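PDB 3S99: purine-binding protein BAB2_0673 from Brucella melitensis biovar Abortus, which binds adenine and probably other purines such as guanine, and may serve an ABC-type uptake system. Local coordinates for residues 139-144 and 298-303; 210-215 and 219-224; 238-243 and 290-295. All coordinates share one frame; numbering follows the deposited sequence.

Interaction 1 (139-144 and 298-303); sequences QGVIAA and KKLAEE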
loop_
_atom_site.group_PDB
_atom_site.type_symbol
_atom_site.label_atom_id
_atom_site.label_comp_id
_atom_site.label_asym_id
_atom_site.label_seq_id
_atom_site.Cartn_x
_atom_site.Cartn_y
_atom_site.Cartn_z
ATOM N N GLN A 139 -3.653 12.387 -0.250
ATOM C CA GLN A 139 -3.526 12.566 -1.684
ATOM C C GLN A 139 -4.818 13.082 -2.305
ATOM O O GLN A 139 -4.784 13.811 -3.294
ATOM C CB GLN A 139 -3.037 11.246 -2.362
ATOM C CG GLN A 139 -1.662 10.856 -1.850
ATOM C CD GLN A 139 -0.974 9.671 -2.510
ATOM O OE1 GLN A 139 0.249 9.593 -2.447
ATOM N NE2 GLN A 139 -1.735 8.731 -3.095
ATOM N N GLY A 140 -5.962 12.672 -1.773
ATOM C CA GLY A 140 -7.237 13.101 -2.314
ATOM C C GLY A 140 -7.420 14.590 -2.081
ATOM O O GLY A 140 -7.856 15.329 -2.974
ATOM N N VAL A 141 -7.058 15.040 -0.880
ATOM C CA VAL A 141 -7.099 16.468 -0.557
ATOM C C VAL A 141 -6.249 17.235 -1.577
ATOM O O VAL A 141 -6.688 18.235 -2.145
ATOM C CB VAL A 141 -6.614 16.734 0.871
ATOM C CG1 VAL A 141 -6.457 18.239 1.110
ATOM C CG2 VAL A 141 -7.598 16.108 1.890
ATOM N N ILE A 142 -5.031 16.760 -1.805
ATOM C CA ILE A 142 -4.105 17.428 -2.724
ATOM C C ILE A 142 -4.685 17.418 -4.127
ATOM O O ILE A 142 -4.668 18.438 -4.810
ATOM C CB ILE A 142 -2.697 16.758 -2.741
ATOM C CG1 ILE A 142 -1.991 16.917 -1.365
ATOM C CG2 ILE A 142 -1.846 17.362 -3.825
ATOM C CD1 ILE A 142 -0.885 15.858 -1.085
ATOM N N ALA A 143 -5.195 16.263 -4.550
ATOM C CA ALA A 143 -5.734 16.113 -5.878
ATOM C C ALA A 143 -6.858 17.108 -6.142
ATOM O O ALA A 143 -6.914 17.710 -7.206
ATOM C CB ALA A 143 -6.218 14.689 -6.118
ATOM N N ALA A 144 -7.747 17.272 -5.175
ATOM C CA ALA A 144 -8.863 18.214 -5.312
ATOM C C ALA A 144 -8.419 19.682 -5.346
ATOM O O ALA A 144 -9.043 20.495 -6.025
ATOM C CB ALA A 144 -9.878 17.987 -4.242
ATOM N N LYS A 298 0.727 22.476 0.169
ATOM C CA LYS A 298 1.679 21.796 1.064
ATOM C C LYS A 298 1.310 21.995 2.552
ATOM O O LYS A 298 1.320 21.052 3.336
ATOM C CB LYS A 298 3.106 22.303 0.764
ATOM C CG LYS A 298 4.169 21.912 1.760
ATOM C CD LYS A 298 5.578 22.305 1.269
ATOM C CE LYS A 298 6.493 22.630 2.448
ATOM N NZ LYS A 298 7.941 22.389 2.164
ATOM N N LYS A 299 0.952 23.208 2.951
ATOM C CA LYS A 299 0.555 23.466 4.327
ATOM C C LYS A 299 -0.664 22.626 4.716
ATOM O O LYS A 299 -0.717 22.069 5.800
ATOM C CB LYS A 299 0.268 24.959 4.528
ATOM C CG LYS A 299 -0.231 25.296 5.923
ATOM C CD LYS A 299 -0.315 26.790 6.192
ATOM C CE LYS A 299 -1.393 27.048 7.248
ATOM N NZ LYS A 299 -1.412 28.428 7.724
ATOM N N LEU A 300 -1.622 22.503 3.804
ATOM C CA LEU A 300 -2.830 21.732 4.065
ATOM C C LEU A 300 -2.545 20.242 4.090
ATOM O O LEU A 300 -3.074 19.521 4.939
ATOM C CB LEU A 300 -3.925 22.086 3.042
ATOM C CG LEU A 300 -5.217 21.261 3.166
ATOM C CD1 LEU A 300 -5.809 21.441 4.578
ATOM C CD2 LEU A 300 -6.199 21.658 2.069
ATOM N N ALA A 301 -1.686 19.774 3.189
ATOM C CA ALA A 301 -1.257 18.372 3.219
ATOM C C ALA A 301 -0.591 18.047 4.546
ATOM O O ALA A 301 -0.885 17.017 5.154
ATOM C CB ALA A 301 -0.309 18.070 2.053
ATOM N N GLU A 302 0.330 18.908 4.980
ATOM C CA GLU A 302 0.977 18.755 6.305
ATOM C C GLU A 302 -0.013 18.688 7.450
ATOM O O GLU A 302 0.088 17.819 8.320
ATOM C CB GLU A 302 1.933 19.905 6.584
ATOM C CG GLU A 302 3.209 19.839 5.761
ATOM C CD GLU A 302 3.997 21.159 5.706
ATOM O OE1 GLU A 302 3.537 22.216 6.217
ATOM O OE2 GLU A 302 5.101 21.125 5.133
ATOM N N GLU A 303 -0.957 19.620 7.447
ATOM C CA GLU A 303 -1.993 19.678 8.464
ATOM C C GLU A 303 -2.857 18.428 8.452
ATOM O O GLU A 303 -3.224 17.917 9.489
ATOM C CB GLU A 303 -2.872 20.909 8.273
ATOM C CG GLU A 303 -2.181 22.196 8.708
ATOM C CD GLU A 303 -2.914 23.462 8.306
ATOM O OE1 GLU A 303 -3.886 23.431 7.504
ATOM O OE2 GLU A 303 -2.480 24.522 8.781
#
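Val141 and Leu300 make the closer of two touches between 139-144 and 298-303, segments of helices 132-146 and 295-310. CG1 of Val141 lies 3.6 Å from CD2 of Leu300, and the same methyl sits 3.9 Å from Leu300 CG, so one branch of the valine rests against the forked end of the leucine. The two side chains cross at about a right angle. Leu300 reaches over because its CG is anti to the backbone N (chi1 176°), which sends the fork out toward the other helix.

One step along each helix, Ile142 packs less closely on Ala301. Its CB does not aim straight at the neighbouring helix; the CG1 branch does the bridging, bringing CD1 to 3.9 Å from Ala301 CB. Here the backbones come nearest, with 6.7 Å between the CA atoms of Ile142 and Ala301.

The tightest touch is thus at the solvent side, where Leu300 is partly exposed and Lys298, Lys299 and Glu303 are exposed. The looser pair is the buried one: Ile142 also packs on Phe233 and Thr249, of strands 231-236 and 247-253 of the mixed sheet, and Ala301 on Phe290.

Everything that touches here is a methyl, methine or methylene group. This contact therefore rests on dispersion and exclusion of water, without directional bonds.

Interaction 2 (210-215 and 219-224); sequences DIITQH and TAAIQV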
loop_
_atom_site.group_PDB
_atom_site.type_symbol
_atom_site.label_atom_id
_atom_site.label_comp_id
_atom_site.label_asym_id
_atom_site.label_seq_id
_atom_site.Cartn_x
_atom_site.Cartn_y
_atom_site.Cartn_z
ATOM N N ASP A 210 -6.480 14.825 -15.206
ATOM C CA ASP A 210 -5.297 15.658 -15.026
ATOM C C ASP A 210 -4.479 15.331 -13.769
ATOM O O ASP A 210 -3.507 16.021 -13.465
ATOM C CB ASP A 210 -5.654 17.149 -15.197
ATOM C CG ASP A 210 -6.659 17.651 -14.178
ATOM O OD1 ASP A 210 -7.026 16.894 -13.261
ATOM O OD2 ASP A 210 -7.071 18.818 -14.295
ATOM N N ILE A 211 -4.838 14.233 -13.090
ATOM C CA ILE A 211 -4.049 13.647 -12.001
ATOM C C ILE A 211 -4.001 12.116 -12.184
ATOM O O ILE A 211 -4.993 11.517 -12.578
ATOM C CB ILE A 211 -4.667 13.979 -10.585
ATOM C CG1 ILE A 211 -4.726 15.500 -10.336
ATOM C CG2 ILE A 211 -3.850 13.327 -9.452
ATOM C CD1 ILE A 211 -3.417 16.107 -9.800
ATOM N N ILE A 212 -2.854 11.492 -11.915
ATOM C CA ILE A 212 -2.709 10.017 -11.995
ATOM C C ILE A 212 -2.317 9.452 -10.643
ATOM O O ILE A 212 -1.468 10.002 -9.924
ATOM C CB ILE A 212 -1.677 9.583 -13.043
ATOM C CG1 ILE A 212 -2.202 9.810 -14.467
ATOM C CG2 ILE A 212 -1.280 8.117 -12.843
ATOM C CD1 ILE A 212 -3.468 9.009 -14.843
ATOM N N THR A 213 -2.967 8.372 -10.275
ATOM C CA THR A 213 -2.612 7.670 -9.077
ATOM C C THR A 213 -2.873 6.194 -9.285
ATOM O O THR A 213 -3.666 5.807 -10.170
ATOM C CB THR A 213 -3.467 8.190 -7.877
ATOM O OG1 THR A 213 -2.902 7.709 -6.649
ATOM C CG2 THR A 213 -4.867 7.718 -8.008
ATOM N N GLN A 214 -2.291 5.374 -8.429
ATOM C CA GLN A 214 -2.321 3.911 -8.649
ATOM C C GLN A 214 -2.302 3.077 -7.385
ATOM O O GLN A 214 -1.850 3.538 -6.343
ATOM C CB GLN A 214 -1.132 3.481 -9.501
ATOM C CG GLN A 214 0.171 3.447 -8.713
ATOM C CD GLN A 214 1.369 3.334 -9.585
ATOM O OE1 GLN A 214 1.541 4.123 -10.533
ATOM N NE2 GLN A 214 2.241 2.376 -9.268
ATOM N N HIS A 215 -2.780 1.833 -7.505
ATOM C CA HIS A 215 -2.520 0.801 -6.498
ATOM C C HIS A 215 -1.781 -0.411 -7.072
ATOM O O HIS A 215 -1.866 -1.526 -6.546
ATOM C CB HIS A 215 -3.823 0.368 -5.853
ATOM C CG HIS A 215 -3.676 -0.115 -4.444
ATOM N ND1 HIS A 215 -4.488 0.339 -3.418
ATOM C CD2 HIS A 215 -2.865 -1.056 -3.895
ATOM C CE1 HIS A 215 -4.159 -0.282 -2.297
ATOM N NE2 HIS A 215 -3.195 -1.150 -2.561
ATOM N N THR A 219 6.813 1.909 -11.272
ATOM C CA THR A 219 6.926 3.295 -11.758
ATOM C C THR A 219 6.432 3.521 -13.198
ATOM O O THR A 219 6.629 4.618 -13.725
ATOM C CB THR A 219 8.375 3.761 -11.764
ATOM O OG1 THR A 219 9.163 2.761 -12.413
ATOM C CG2 THR A 219 8.884 3.974 -10.355
ATOM N N ALA A 220 5.840 2.504 -13.844
ATOM C CA ALA A 220 5.433 2.647 -15.272
ATOM C C ALA A 220 4.470 3.825 -15.493
ATOM O O ALA A 220 4.705 4.671 -16.360
ATOM C CB ALA A 220 4.827 1.374 -15.797
ATOM N N ALA A 221 3.410 3.908 -14.696
ATOM C CA ALA A 221 2.395 4.969 -14.888
ATOM C C ALA A 221 2.926 6.361 -14.594
ATOM O O ALA A 221 2.607 7.299 -15.329
ATOM C CB ALA A 221 1.132 4.705 -14.081
ATOM N N ILE A 222 3.745 6.509 -13.550
ATOM C CA ILE A 222 4.243 7.836 -13.201
ATOM C C ILE A 222 5.200 8.408 -14.225
ATOM O O ILE A 222 5.235 9.613 -14.407
ATOM C CB ILE A 222 4.894 7.902 -11.775
ATOM C CG1 ILE A 222 4.786 9.337 -11.235
ATOM C CG2 ILE A 222 6.322 7.375 -11.776
ATOM C CD1 ILE A 222 5.190 9.529 -9.788
ATOM N N GLN A 223 5.966 7.550 -14.897
ATOM C CA GLN A 223 6.821 8.005 -15.992
ATOM C C GLN A 223 5.962 8.400 -17.179
ATOM O O GLN A 223 6.274 9.381 -17.847
ATOM C CB GLN A 223 7.842 6.931 -16.417
ATOM C CG GLN A 223 8.944 6.664 -15.370
ATOM C CD GLN A 223 9.967 5.626 -15.832
ATOM O OE1 GLN A 223 9.923 4.463 -15.418
ATOM N NE2 GLN A 223 10.879 6.041 -16.690
ATOM N N VAL A 224 4.899 7.643 -17.463
ATOM C CA VAL A 224 3.989 8.043 -18.549
ATOM C C VAL A 224 3.409 9.420 -18.232
ATOM O O VAL A 224 3.426 10.330 -19.078
ATOM C CB VAL A 224 2.825 7.065 -18.738
ATOM C CG1 VAL A 224 1.766 7.690 -19.627
ATOM C CG2 VAL A 224 3.327 5.690 -19.319
HETATM O O HOH W 1 3.892 4.575 -11.513
HETATM O O HOH W 2 2.333 2.173 -12.676
#
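Gln214 extends from the end of strand 211-214 toward the first turn of helix 220-227 and lays its amide oxygen beside a methyl group: OE1 is 3.6 Å from CB of Ala221. The CB atoms of both residues point across the gap, but OE1 comes to the alanine methyl from the side, well off the line of its CA-CB bond. With CG between the backbone N and the carbonyl carbon (chi1 76°), the extended remainder of the glutamine carries the amide across to Ala221.

Ile212, two residues back on the same face of the strand, approaches the same methyl, its CG2 at 4.4 Å from Ala221 CB. Strand 211-214 and helix segment 220-224 run almost antiparallel, at 171° with axes 8.7 Å apart, as expected for consecutive elements of the beta-alpha-beta unit that continues into strand 231-236.

Two waters fill in the polar side. Water 1 lies 2.6 Å from Gln214 OE1 and accepts from Ile222 N at 2.8 Å; water 2 accepts from Ala221 N at 2.9 Å and also bonds Gln214 OE1. The other end of the amide is fixed by Gln214 NE2 donating to the carbonyls of Thr216 and Ser218, in the loop that carries the adenine-binding Asp217.

The amide thus ties down the loop with its N-H groups while its oxygen, through water, serves backbone N-H groups at the helix start. This buried network probably helps shape the turn beside the purine pocket, which His215 lines.

Interaction 3 (238-243 and 290-295); sequences DMIKFA and FTNMPD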
loop_
_atom_site.group_PDB
_atom_site.type_symbol
_atom_site.label_atom_id
_atom_site.label_comp_id
_atom_site.label_asym_id
_atom_site.label_seq_id
_atom_site.Cartn_x
_atom_site.Cartn_y
_atom_site.Cartn_z
ATOM N N ASP A 238 8.917 6.668 -2.530
ATOM C CA ASP A 238 9.019 8.021 -3.077
ATOM C C ASP A 238 9.573 7.890 -4.491
ATOM O O ASP A 238 10.727 7.543 -4.655
ATOM C CB ASP A 238 9.897 8.929 -2.194
ATOM C CG ASP A 238 9.957 10.371 -2.706
ATOM O OD1 ASP A 238 9.411 10.642 -3.809
ATOM O OD2 ASP A 238 10.569 11.228 -2.008
ATOM N N MET A 239 8.734 8.165 -5.502
ATOM C CA MET A 239 9.101 7.996 -6.913
ATOM C C MET A 239 9.508 9.289 -7.596
ATOM O O MET A 239 9.467 9.381 -8.838
ATOM C CB MET A 239 7.938 7.373 -7.698
ATOM C CG MET A 239 7.540 5.994 -7.225
ATOM S SD MET A 239 6.108 5.350 -8.148
ATOM C CE MET A 239 6.263 3.612 -7.712
ATOM N N ILE A 240 9.924 10.272 -6.802
ATOM C CA ILE A 240 10.275 11.595 -7.309
ATOM C C ILE A 240 11.318 11.532 -8.449
ATOM O O ILE A 240 11.171 12.264 -9.436
ATOM C CB ILE A 240 10.783 12.525 -6.168
ATOM C CG1 ILE A 240 10.926 13.989 -6.633
ATOM C CG2 ILE A 240 12.113 12.012 -5.585
ATOM C CD1 ILE A 240 9.639 14.735 -6.880
ATOM N N LYS A 241 12.329 10.657 -8.326
ATOM C CA LYS A 241 13.402 10.594 -9.335
ATOM C C LYS A 241 12.864 10.255 -10.727
ATOM O O LYS A 241 13.453 10.663 -11.721
ATOM C CB LYS A 241 14.513 9.597 -8.952
ATOM N N PHE A 242 11.729 9.550 -10.788
ATOM C CA PHE A 242 11.091 9.200 -12.063
ATOM C C PHE A 242 10.097 10.257 -12.576
ATOM O O PHE A 242 9.543 10.118 -13.663
ATOM C CB PHE A 242 10.397 7.834 -11.911
ATOM C CG PHE A 242 11.340 6.735 -11.578
ATOM C CD1 PHE A 242 12.026 6.063 -12.580
ATOM C CD2 PHE A 242 11.584 6.395 -10.263
ATOM C CE1 PHE A 242 12.897 5.049 -12.270
ATOM C CE2 PHE A 242 12.457 5.390 -9.940
ATOM C CZ PHE A 242 13.121 4.718 -10.932
ATOM N N ALA A 243 9.862 11.311 -11.790
ATOM C CA ALA A 243 8.862 12.317 -12.120
ATOM C C ALA A 243 9.180 13.586 -11.320
ATOM O O ALA A 243 8.361 14.019 -10.513
ATOM C CB ALA A 243 7.442 11.795 -11.786
ATOM N N PHE A 290 6.186 16.906 0.009
ATOM C CA PHE A 290 5.165 17.548 -0.793
ATOM C C PHE A 290 5.821 18.504 -1.788
ATOM O O PHE A 290 6.370 19.530 -1.404
ATOM C CB PHE A 290 4.192 18.291 0.135
ATOM C CG PHE A 290 3.552 17.405 1.170
ATOM C CD1 PHE A 290 2.774 16.329 0.780
ATOM C CD2 PHE A 290 3.742 17.632 2.534
ATOM C CE1 PHE A 290 2.184 15.500 1.718
ATOM C CE2 PHE A 290 3.140 16.829 3.474
ATOM C CZ PHE A 290 2.351 15.765 3.079
ATOM N N THR A 291 5.769 18.141 -3.071
ATOM C CA THR A 291 6.514 18.835 -4.094
ATOM C C THR A 291 5.596 19.280 -5.218
ATOM O O THR A 291 4.488 18.774 -5.372
ATOM C CB THR A 291 7.607 17.915 -4.722
ATOM O OG1 THR A 291 7.030 16.666 -5.115
ATOM C CG2 THR A 291 8.801 17.667 -3.747
ATOM N N ASN A 292 6.057 20.244 -6.001
ATOM C CA ASN A 292 5.378 20.586 -7.248
ATOM C C ASN A 292 3.951 21.027 -7.031
ATOM O O ASN A 292 3.066 20.657 -7.803
ATOM C CB ASN A 292 5.421 19.397 -8.216
ATOM C CG ASN A 292 6.824 19.046 -8.608
ATOM O OD1 ASN A 292 7.541 19.886 -9.137
ATOM N ND2 ASN A 292 7.241 17.810 -8.341
ATOM N N MET A 293 3.736 21.832 -5.992
ATOM C CA MET A 293 2.403 22.306 -5.644
ATOM C C MET A 293 2.575 23.632 -4.911
ATOM O O MET A 293 3.672 23.904 -4.429
ATOM C CB MET A 293 1.694 21.265 -4.760
ATOM C CG MET A 293 2.229 21.202 -3.356
ATOM S SD MET A 293 1.491 20.006 -2.237
ATOM C CE MET A 293 2.070 18.491 -3.052
ATOM N N PRO A 294 1.523 24.478 -4.866
ATOM C CA PRO A 294 1.650 25.743 -4.139
ATOM C C PRO A 294 1.856 25.561 -2.630
ATOM O O PRO A 294 1.467 24.538 -2.066
ATOM C CB PRO A 294 0.329 26.471 -4.446
ATOM C CG PRO A 294 -0.173 25.856 -5.707
ATOM C CD PRO A 294 0.272 24.424 -5.651
ATOM N N ASP A 295 2.475 26.548 -1.993
ATOM C CA ASP A 295 2.755 26.474 -0.566
ATOM C C ASP A 295 1.524 26.225 0.320
ATOM O O ASP A 295 1.647 25.600 1.384
ATOM C CB ASP A 295 3.467 27.742 -0.078
ATOM C CG ASP A 295 4.933 27.789 -0.489
ATOM O OD1 ASP A 295 5.434 26.810 -1.093
ATOM O OD2 ASP A 295 5.583 28.807 -0.195
#
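Two loops face each other here, nearest at Ile240 and Thr291, whose CA atoms are 8.8 Å apart, the first loop winding through a short 3-10 turn ending at Phe242 and the second irregular until helix 295-310 begins.

Ile240 spans that gap. Its CG1 is anti to the backbone N (chi1 -170°), which carries CD1 outward to the pair of polar side chains opposite. CD1 comes to 3.7 Å from Thr291 OG1 and 4.2 Å from Asn292 ND2, approaching each side chain obliquely. Both polar atoms find hydrogen-bond partners on Pro244, just past the first loop, and Gln247, at the start of strand 247-253: Thr291 OG1 and Asn292 ND2 each bond the carbonyl O of Gln247, and ND2 also reaches that of Pro244. The isoleucine methyl therefore lies against groups already engaged with backbone oxygens.

The isoleucine is itself steadied from its own side. Asp238 OD1 accepts from Ile240 N at 3.1 Å, forming an Asx turn, and the N-H comes in from above the carboxylate plane, 39° out of it. The same oxygen takes a bond from Gln247 NE2, while the 3-10 turn is closed by Phe242 N to Met239 O, 3.0 Å, and Ala243 N to Ile240 O, 2.9 Å.

Across the gap itself the chemistry is a slight one, a single methyl against a hydroxyl and an amide nitrogen at the partly exposed surface. Gln247 bonds Asp238 and Met239 in one loop, Thr291 and Asn292 in the other, so directional bonds link the two through it, while Ile240 adds apolar packing.

Overall arrangement
All three contacts belong to the lobe built on the mixed sheet containing strands 151-156, 211-214, 231-236 and 247-253. Along the chain, interaction 1 closes a long loop within which interactions 2 and 3 follow in series. The centre of interaction 3 is about 13 Å from the centres of the other two, which stand about 18 Å apart. It touches both: Phe290 packs on Ala301 and Glu302 of helix 295-310, while Phe242, Met239 and Ala243 meet Thr219 and Ile222 around helix 220-227. Gln139 also lies against Thr213. Packing thus runs from the pair of helices 132-146 and 295-310 to the strand-helix turn, where His215 lines the adenine pocket.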